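Side-chain contacts in enoyl-CoA hydratase (PDB 2PPY), which probably hydrates the double bond of 2-enoyl-CoA thioesters in fatty acid beta-oxidation, as enoyl-CoA hydratases of the crotonase family do: residues Gln190-Thr193 and Arg194-Arg198; Tyr32-Glu35 and Phe36-Phe40; Ala43-Asp46 and Ile47-Asp50. One frame throughout, in Å; residues are numbered along the deposited sequence.

Interaction 1: residues Gln190-Thr193 and Arg194-Arg198; sequences QAET and RERTR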
loop_
_atom_site.group_PDB
_atom_site.type_symbol
_atom_site.label_atom_id
_atom_site.label_comp_id
_atom_site.label_asym_id
_atom_site.label_seq_id
_atom_site.Cartn_x
_atom_site.Cartn_y
_atom_site.Cartn_z
ATOM N N GLN A 190 2.141 15.127 -38.103
ATOM C CA GLN A 190 3.409 15.786 -37.793
ATOM C C GLN A 190 3.422 17.318 -37.800
ATOM O O GLN A 190 3.729 17.944 -36.787
ATOM C CB GLN A 190 4.501 15.271 -38.732
ATOM C CG GLN A 190 5.924 15.590 -38.283
ATOM C CD GLN A 190 6.295 14.925 -36.960
ATOM O OE1 GLN A 190 5.945 13.771 -36.713
ATOM N NE2 GLN A 190 7.022 15.649 -36.115
ATOM N N ALA A 191 3.087 17.925 -38.933
ATOM C CA ALA A 191 3.111 19.379 -39.048
ATOM C C ALA A 191 2.066 20.120 -38.217
ATOM O O ALA A 191 2.098 21.347 -38.130
ATOM C CB ALA A 191 2.981 19.775 -40.517
ATOM N N GLU A 192 1.148 19.384 -37.605
ATOM C CA GLU A 192 0.100 20.001 -36.797
ATOM C C GLU A 192 0.245 19.680 -35.310
ATOM O O GLU A 192 -0.581 20.093 -34.495
ATOM C CB GLU A 192 -1.266 19.517 -37.281
ATOM C CG GLU A 192 -1.551 19.814 -38.742
ATOM C CD GLU A 192 -2.709 19.001 -39.281
ATOM O OE1 GLU A 192 -3.790 19.010 -38.650
ATOM O OE2 GLU A 192 -2.536 18.356 -40.337
ATOM N N THR A 193 1.302 18.957 -34.960
ATOM C CA THR A 193 1.523 18.550 -33.576
ATOM C C THR A 193 1.540 19.694 -32.569
ATOM O O THR A 193 0.803 19.664 -31.580
ATOM C CB THR A 193 2.818 17.732 -33.455
ATOM O OG1 THR A 193 2.721 16.582 -34.300
ATOM C CG2 THR A 193 3.034 17.270 -32.020
ATOM N N ARG A 194 2.374 20.700 -32.813
ATOM C CA ARG A 194 2.457 21.842 -31.912
ATOM C C ARG A 194 1.142 22.598 -31.882
ATOM O O ARG A 194 0.677 23.032 -30.826
ATOM C CB ARG A 194 3.565 22.798 -32.351
ATOM C CG ARG A 194 4.959 22.281 -32.121
ATOM C CD ARG A 194 5.948 23.423 -32.122
ATOM N NE ARG A 194 7.297 22.962 -31.811
ATOM C CZ ARG A 194 8.317 23.772 -31.556
ATOM N NH1 ARG A 194 8.141 25.089 -31.574
ATOM N NH2 ARG A 194 9.508 23.263 -31.273
ATOM N N GLU A 195 0.553 22.754 -33.061
ATOM C CA GLU A 195 -0.708 23.455 -33.219
ATOM C C GLU A 195 -1.814 22.806 -32.392
ATOM O O GLU A 195 -2.452 23.461 -31.571
ATOM C CB GLU A 195 -1.108 23.461 -34.696
ATOM C CG GLU A 195 -2.310 24.329 -35.026
ATOM C CD GLU A 195 -2.782 24.139 -36.457
ATOM O OE1 GLU A 195 -2.001 23.615 -37.279
ATOM O OE2 GLU A 195 -3.931 24.525 -36.762
ATOM N N ARG A 196 -2.035 21.515 -32.606
ATOM C CA ARG A 196 -3.084 20.806 -31.886
ATOM C C ARG A 196 -2.795 20.651 -30.391
ATOM O O ARG A 196 -3.719 20.623 -29.581
ATOM C CB ARG A 196 -3.339 19.453 -32.553
ATOM C CG ARG A 196 -3.731 19.604 -34.027
ATOM C CD ARG A 196 -4.233 18.311 -34.632
ATOM N NE ARG A 196 -5.397 17.806 -33.912
ATOM C CZ ARG A 196 -6.046 16.694 -34.236
ATOM N NH1 ARG A 196 -5.648 15.973 -35.277
ATOM N NH2 ARG A 196 -7.086 16.297 -33.514
ATOM N N THR A 197 -1.520 20.558 -30.022
ATOM C CA THR A 197 -1.159 20.452 -28.611
ATOM C C THR A 197 -1.526 21.772 -27.935
ATOM O O THR A 197 -2.145 21.783 -26.867
ATOM C CB THR A 197 0.357 20.201 -28.418
ATOM O OG1 THR A 197 0.706 18.926 -28.969
ATOM C CG2 THR A 197 0.720 20.221 -26.932
ATOM N N ARG A 198 -1.143 22.883 -28.565
ATOM C CA ARG A 198 -1.440 24.214 -28.032
ATOM C C ARG A 198 -2.941 24.455 -27.967
ATOM O O ARG A 198 -3.434 25.115 -27.051
ATOM C CB ARG A 198 -0.784 25.297 -28.897
ATOM C CG ARG A 198 0.689 25.508 -28.593
ATOM C CD ARG A 198 1.410 26.238 -29.710
ATOM N NE ARG A 198 2.810 26.463 -29.372
ATOM C CZ ARG A 198 3.780 26.636 -30.265
ATOM N NH1 ARG A 198 3.504 26.607 -31.563
ATOM N NH2 ARG A 198 5.029 26.831 -29.859
HETATM O O HOH W 1 4.278 20.374 -35.165
HETATM O O HOH W 2 2.106 22.764 -35.616
#
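Thr197 OG1 stands anti to its own carbonyl carbon (chi1 -65°), which tips the hydroxyl back along the helix onto Thr193 O, 2.7 Å from OG1. That oxygen also accepts from Thr197 N, and the two donors reach it from opposite faces of its carbonyl plane, the hydroxyl 37° out of it. Threonine suits the buried position because its hydroxyl is satisfied by the preceding turn while its methyl remains for apolar packing. With the same first torsion, Thr193 OG1 donates to Gln190 O, three residues back, at 3.0 Å, beside the bond from Thr193 N; the two threonines lie side by side, pointing the same way. On the outer side, Arg196 N meets Glu192 O almost head-on at 2.8 Å, and Arg196 CG rests 3.2 Å from the same Glu192 O. Two waters carry on the bonding at the helix start, one bridging Gln190 O to Arg194 N, the other Ala191 O to Glu195 N. The extended chain of Arg194 ends in salt bridges with Glu109 and Asp61. Thr193 and Thr197 touch Phe188 of strand 186-188 and Cys107 of strand 103-108, while Arg194 and Arg198 lie against Met59 of strand 55-60.

Interaction 2: residues Tyr32-Glu35 and Phe36-Phe40; sequences YDLE and FYKEF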
loop_
_atom_site.group_PDB
_atom_site.type_symbol
_atom_site.label_atom_id
_atom_site.label_comp_id
_atom_site.label_asym_id
_atom_site.label_seq_id
_atom_site.Cartn_x
_atom_site.Cartn_y
_atom_site.Cartn_z
ATOM N N TYR A 32 21.038 15.306 -22.162
ATOM C CA TYR A 32 21.241 16.166 -20.998
ATOM C C TYR A 32 22.300 15.765 -19.984
ATOM O O TYR A 32 22.820 14.649 -20.005
ATOM C CB TYR A 32 19.911 16.332 -20.262
ATOM C CG TYR A 32 19.347 15.028 -19.741
ATOM C CD1 TYR A 32 18.376 14.322 -20.455
ATOM C CD2 TYR A 32 19.803 14.485 -18.539
ATOM C CE1 TYR A 32 17.873 13.104 -19.977
ATOM C CE2 TYR A 32 19.309 13.271 -18.057
ATOM C CZ TYR A 32 18.347 12.588 -18.780
ATOM O OH TYR A 32 17.879 11.388 -18.305
ATOM N N ASP A 33 22.596 16.705 -19.090
ATOM C CA ASP A 33 23.555 16.510 -18.006
ATOM C C ASP A 33 22.899 17.025 -16.724
ATOM O O ASP A 33 21.699 17.291 -16.705
ATOM C CB ASP A 33 24.851 17.285 -18.266
ATOM C CG ASP A 33 24.608 18.758 -18.538
ATOM O OD1 ASP A 33 23.570 19.296 -18.095
ATOM O OD2 ASP A 33 25.466 19.385 -19.188
ATOM N N LEU A 34 23.679 17.182 -15.659
ATOM C CA LEU A 34 23.129 17.655 -14.395
ATOM C C LEU A 34 22.638 19.090 -14.487
ATOM O O LEU A 34 21.573 19.421 -13.972
ATOM C CB LEU A 34 24.168 17.538 -13.268
ATOM C CG LEU A 34 23.726 18.058 -11.891
ATOM C CD1 LEU A 34 22.407 17.404 -11.486
ATOM C CD2 LEU A 34 24.805 17.771 -10.854
ATOM N N GLU A 35 23.413 19.945 -15.147
ATOM C CA GLU A 35 23.043 21.344 -15.286
ATOM C C GLU A 35 21.683 21.510 -15.971
ATOM O O GLU A 35 20.915 22.409 -15.623
ATOM C CB GLU A 35 24.129 22.095 -16.063
ATOM C CG GLU A 35 24.010 23.605 -16.004
ATOM C CD GLU A 35 24.019 24.142 -14.582
ATOM O OE1 GLU A 35 24.949 23.802 -13.816
ATOM O OE2 GLU A 35 23.094 24.909 -14.236
ATOM N N PHE A 36 21.380 20.655 -16.943
ATOM C CA PHE A 36 20.092 20.753 -17.618
ATOM C C PHE A 36 18.964 20.568 -16.616
ATOM O O PHE A 36 18.031 21.368 -16.563
ATOM C CB PHE A 36 19.927 19.689 -18.704
ATOM C CG PHE A 36 18.490 19.483 -19.112
ATOM C CD1 PHE A 36 17.794 20.487 -19.780
ATOM C CD2 PHE A 36 17.814 18.314 -18.771
ATOM C CE1 PHE A 36 16.436 20.336 -20.091
ATOM C CE2 PHE A 36 16.456 18.153 -19.077
ATOM C CZ PHE A 36 15.769 19.166 -19.741
ATOM N N TYR A 37 19.048 19.495 -15.833
ATOM C CA TYR A 37 18.019 19.208 -14.843
ATOM C C TYR A 37 17.926 20.267 -13.763
ATOM O O TYR A 37 16.852 20.494 -13.207
ATOM C CB TYR A 37 18.236 17.821 -14.238
ATOM C CG TYR A 37 17.294 16.794 -14.835
ATOM C CD1 TYR A 37 15.936 16.804 -14.513
ATOM C CD2 TYR A 37 17.744 15.857 -15.767
ATOM C CE1 TYR A 37 15.045 15.906 -15.103
ATOM C CE2 TYR A 37 16.860 14.953 -16.365
ATOM C CZ TYR A 37 15.513 14.985 -16.026
ATOM O OH TYR A 37 14.634 14.093 -16.600
ATOM N N LYS A 38 19.043 20.927 -13.472
ATOM C CA LYS A 38 19.028 21.984 -12.472
ATOM C C LYS A 38 18.188 23.133 -13.027
ATOM O O LYS A 38 17.457 23.788 -12.288
ATOM C CB LYS A 38 20.458 22.438 -12.155
ATOM C CG LYS A 38 21.263 21.366 -11.429
ATOM C CD LYS A 38 22.750 21.669 -11.372
ATOM C CE LYS A 38 23.054 22.908 -10.559
ATOM N NZ LYS A 38 24.525 23.135 -10.483
ATOM N N GLU A 39 18.271 23.351 -14.338
ATOM C CA GLU A 39 17.492 24.407 -14.977
ATOM C C GLU A 39 16.028 23.988 -15.112
ATOM O O GLU A 39 15.125 24.795 -14.898
ATOM C CB GLU A 39 18.052 24.741 -16.364
ATOM C CG GLU A 39 19.500 25.221 -16.373
ATOM C CD GLU A 39 19.858 25.962 -17.651
ATOM O OE1 GLU A 39 19.508 25.472 -18.743
ATOM O OE2 GLU A 39 20.493 27.035 -17.567
ATOM N N PHE A 40 15.797 22.727 -15.469
ATOM C CA PHE A 40 14.436 22.218 -15.620
ATOM C C PHE A 40 13.722 22.287 -14.267
ATOM O O PHE A 40 12.540 22.638 -14.191
ATOM C CB PHE A 40 14.454 20.770 -16.128
ATOM C CG PHE A 40 13.106 20.267 -16.575
ATOM C CD1 PHE A 40 12.436 20.880 -17.627
ATOM C CD2 PHE A 40 12.505 19.184 -15.944
ATOM C CE1 PHE A 40 11.190 20.418 -18.051
ATOM C CE2 PHE A 40 11.258 18.714 -16.360
ATOM C CZ PHE A 40 10.599 19.335 -17.413
HETATM O O HOH W 3 15.183 11.969 -17.677
HETATM O O HOH W 4 24.768 25.801 -11.040
#
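Tyr32 meets Phe36 and Tyr37 with successive parts of its side chain. Its CB sits 3.2 Å from Phe36 CD2, a tight apolar contact, and CG, held between the backbone N and the carbonyl carbon (chi1 62°), also borders Phe36 CD2. Beyond CG one face of the ring receives the edge of Tyr37: Tyr37 CE2 comes within 3.4 Å of Tyr32 CE2, and the planes stand 86° apart in a T-shaped pair. The Phe36 ring lies obliquely to that of Tyr32. At the tip, Tyr32 OH bonds a water 2.8 Å away, so this tyrosine gives both a ring for the cluster and a polar end that water can satisfy. The three rings gather where helix 34-48 begins, in the beta-alpha-beta unit that links strands 19-24 and 55-60, and Met119 of helix 115-121 packs on both Phe36 and Tyr37. Asp33 is the N-cap residue: its OD1 accepts from Phe36 N at 2.8 Å, capping an amide of the first helical turn, and a carboxylate there would probably also be favoured by the helix dipole. On another side of the helix, Leu34 CG lies 3.8 Å from Lys38 CD. The lysine chain, bent at chi3 (65°), brings NZ back to Glu35 OE1, a salt bridge whose hydrogen bond is weak at 3.4 Å between NZ and OE1; a water bonded to Lys38 NZ also reaches OE1 weakly. Leu34 further packs on Phe49 of a second subunit.

Interaction 3: residues Ala43-Asp46 and Ile47-Asp50; sequences AIDD and IRFD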
loop_
_atom_site.group_PDB
_atom_site.type_symbol
_atom_site.label_atom_id
_atom_site.label_comp_id
_atom_site.label_asym_id
_atom_site.label_seq_id
_atom_site.Cartn_x
_atom_site.Cartn_y
_atom_site.Cartn_z
ATOM N N ALA A 43 12.708 25.820 -13.528
ATOM C CA ALA A 43 11.551 26.208 -14.329
ATOM C C ALA A 43 10.278 25.714 -13.651
ATOM O O ALA A 43 9.272 26.425 -13.584
ATOM C CB ALA A 43 11.663 25.615 -15.725
ATOM N N ILE A 44 10.331 24.487 -13.144
ATOM C CA ILE A 44 9.188 23.905 -12.453
ATOM C C ILE A 44 8.845 24.742 -11.222
ATOM O O ILE A 44 7.686 25.126 -11.031
ATOM C CB ILE A 44 9.479 22.448 -12.030
ATOM C CG1 ILE A 44 9.678 21.585 -13.283
ATOM C CG2 ILE A 44 8.333 21.910 -11.195
ATOM C CD1 ILE A 44 10.010 20.140 -13.003
ATOM N N ASP A 45 9.848 25.035 -10.394
ATOM C CA ASP A 45 9.615 25.840 -9.194
ATOM C C ASP A 45 9.060 27.211 -9.567
ATOM O O ASP A 45 8.098 27.688 -8.963
ATOM C CB ASP A 45 10.906 26.018 -8.385
ATOM C CG ASP A 45 11.316 24.759 -7.653
ATOM O OD1 ASP A 45 10.432 23.936 -7.342
ATOM O OD2 ASP A 45 12.521 24.597 -7.372
ATOM N N ASP A 46 9.669 27.841 -10.567
ATOM C CA ASP A 46 9.215 29.150 -11.020
ATOM C C ASP A 46 7.750 29.108 -11.428
ATOM O O ASP A 46 6.947 29.923 -10.979
ATOM C CB ASP A 46 10.032 29.623 -12.218
ATOM C CG ASP A 46 9.501 30.921 -12.796
ATOM O OD1 ASP A 46 9.655 31.968 -12.135
ATOM O OD2 ASP A 46 8.917 30.893 -13.901
ATOM N N ILE A 47 7.414 28.155 -12.290
ATOM C CA ILE A 47 6.051 28.009 -12.776
ATOM C C ILE A 47 5.056 27.734 -11.654
ATOM O O ILE A 47 3.927 28.230 -11.690
ATOM C CB ILE A 47 5.970 26.900 -13.848
ATOM C CG1 ILE A 47 6.802 27.317 -15.068
ATOM C CG2 ILE A 47 4.521 26.661 -14.251
ATOM C CD1 ILE A 47 6.953 26.253 -16.129
ATOM N N ARG A 48 5.476 26.953 -10.657
ATOM C CA ARG A 48 4.615 26.632 -9.519
ATOM C C ARG A 48 4.207 27.899 -8.777
ATOM O O ARG A 48 3.048 28.075 -8.417
ATOM C CB ARG A 48 5.340 25.722 -8.521
ATOM C CG ARG A 48 5.323 24.237 -8.813
ATOM C CD ARG A 48 6.167 23.535 -7.755
ATOM N NE ARG A 48 6.049 22.080 -7.767
ATOM C CZ ARG A 48 6.577 21.296 -6.833
ATOM N NH1 ARG A 48 7.252 21.833 -5.826
ATOM N NH2 ARG A 48 6.425 19.981 -6.897
ATOM N N PHE A 49 5.177 28.775 -8.537
ATOM C CA PHE A 49 4.921 30.011 -7.813
ATOM C C PHE A 49 4.281 31.091 -8.675
ATOM O O PHE A 49 4.137 32.232 -8.240
ATOM C CB PHE A 49 6.224 30.525 -7.190
ATOM C CG PHE A 49 6.586 29.842 -5.899
ATOM C CD1 PHE A 49 6.181 30.375 -4.677
ATOM C CD2 PHE A 49 7.318 28.659 -5.902
ATOM C CE1 PHE A 49 6.503 29.744 -3.477
ATOM C CE2 PHE A 49 7.645 28.019 -4.707
ATOM C CZ PHE A 49 7.236 28.564 -3.493
ATOM N N ASP A 50 3.896 30.729 -9.895
ATOM C CA ASP A 50 3.252 31.671 -10.807
ATOM C C ASP A 50 1.791 31.257 -10.971
ATOM O O ASP A 50 1.468 30.427 -11.815
ATOM C CB ASP A 50 3.945 31.652 -12.169
ATOM C CG ASP A 50 3.453 32.756 -13.090
ATOM O OD1 ASP A 50 2.340 33.272 -12.861
ATOM O OD2 ASP A 50 4.174 33.096 -14.050
#
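Ile47 lays its CG1 and CD1 over the carbonyl oxygen of Ala43, with CG1 3.0 Å and CD1 3.4 Å from Ala43 O. CG1 is anti to the carbonyl carbon (chi1 -64°), which runs that branch back along the helix beside the oxygen already bonded to Ile47 N. The branched apolar chain suits this buried face, where it also packs on Ala20 and Ile22 of strand 19-24. Replacing this residue with an alanine removes CG1, CG2 and CD1 and is likely to open a gap between the helix and that strand. Arg48 runs straight from CG to NE and passes Ile44, whose CG2 is 4.1 Å from Arg48 NE. Its NH1 lies 4.1 Å from Asp45 OD1, with that oxygen well out of the guanidinium plane, so only charge links them. Their firmer partners lie elsewhere: Asp45 pairs with Lys96, and Arg48 with Glu92 of a second subunit. A last helical bond joins Phe49 N to Asp45 O at 3.1 Å, and the same oxygen meets the ring edge of Phe49 at CD2. Asp46 and Asp50 both form salt bridges with Lys15. This is the C-terminal end of the helix in a beta-alpha-beta crossover, its apolar side turned to the sheet and its arginine to the subunit interface.

In the fold
Along the chain, interaction 2 comes first, then interaction 3, then interaction 1. Interactions 2 and 3 occupy the beginning and end of helix 34-48, their centres about 16 Å apart, and so both belong to the crossover from strand 19-24 to strand 55-60. Interaction 1 opens helix 193-205, just after the edge strand 186-188; its centre lies about 26 Å from that of interaction 2 and 25 Å from that of interaction 3, without touching either. The seven-stranded sheet relates interactions 1 and 3: the former packs on strands 55-60, 103-108 and 186-188, the latter on strand 19-24. Interaction 2 packs on helices 80-99 and 115-121. Interactions 2 and 3 also reach a second subunit, so helix 34-48 serves both fold and assembly.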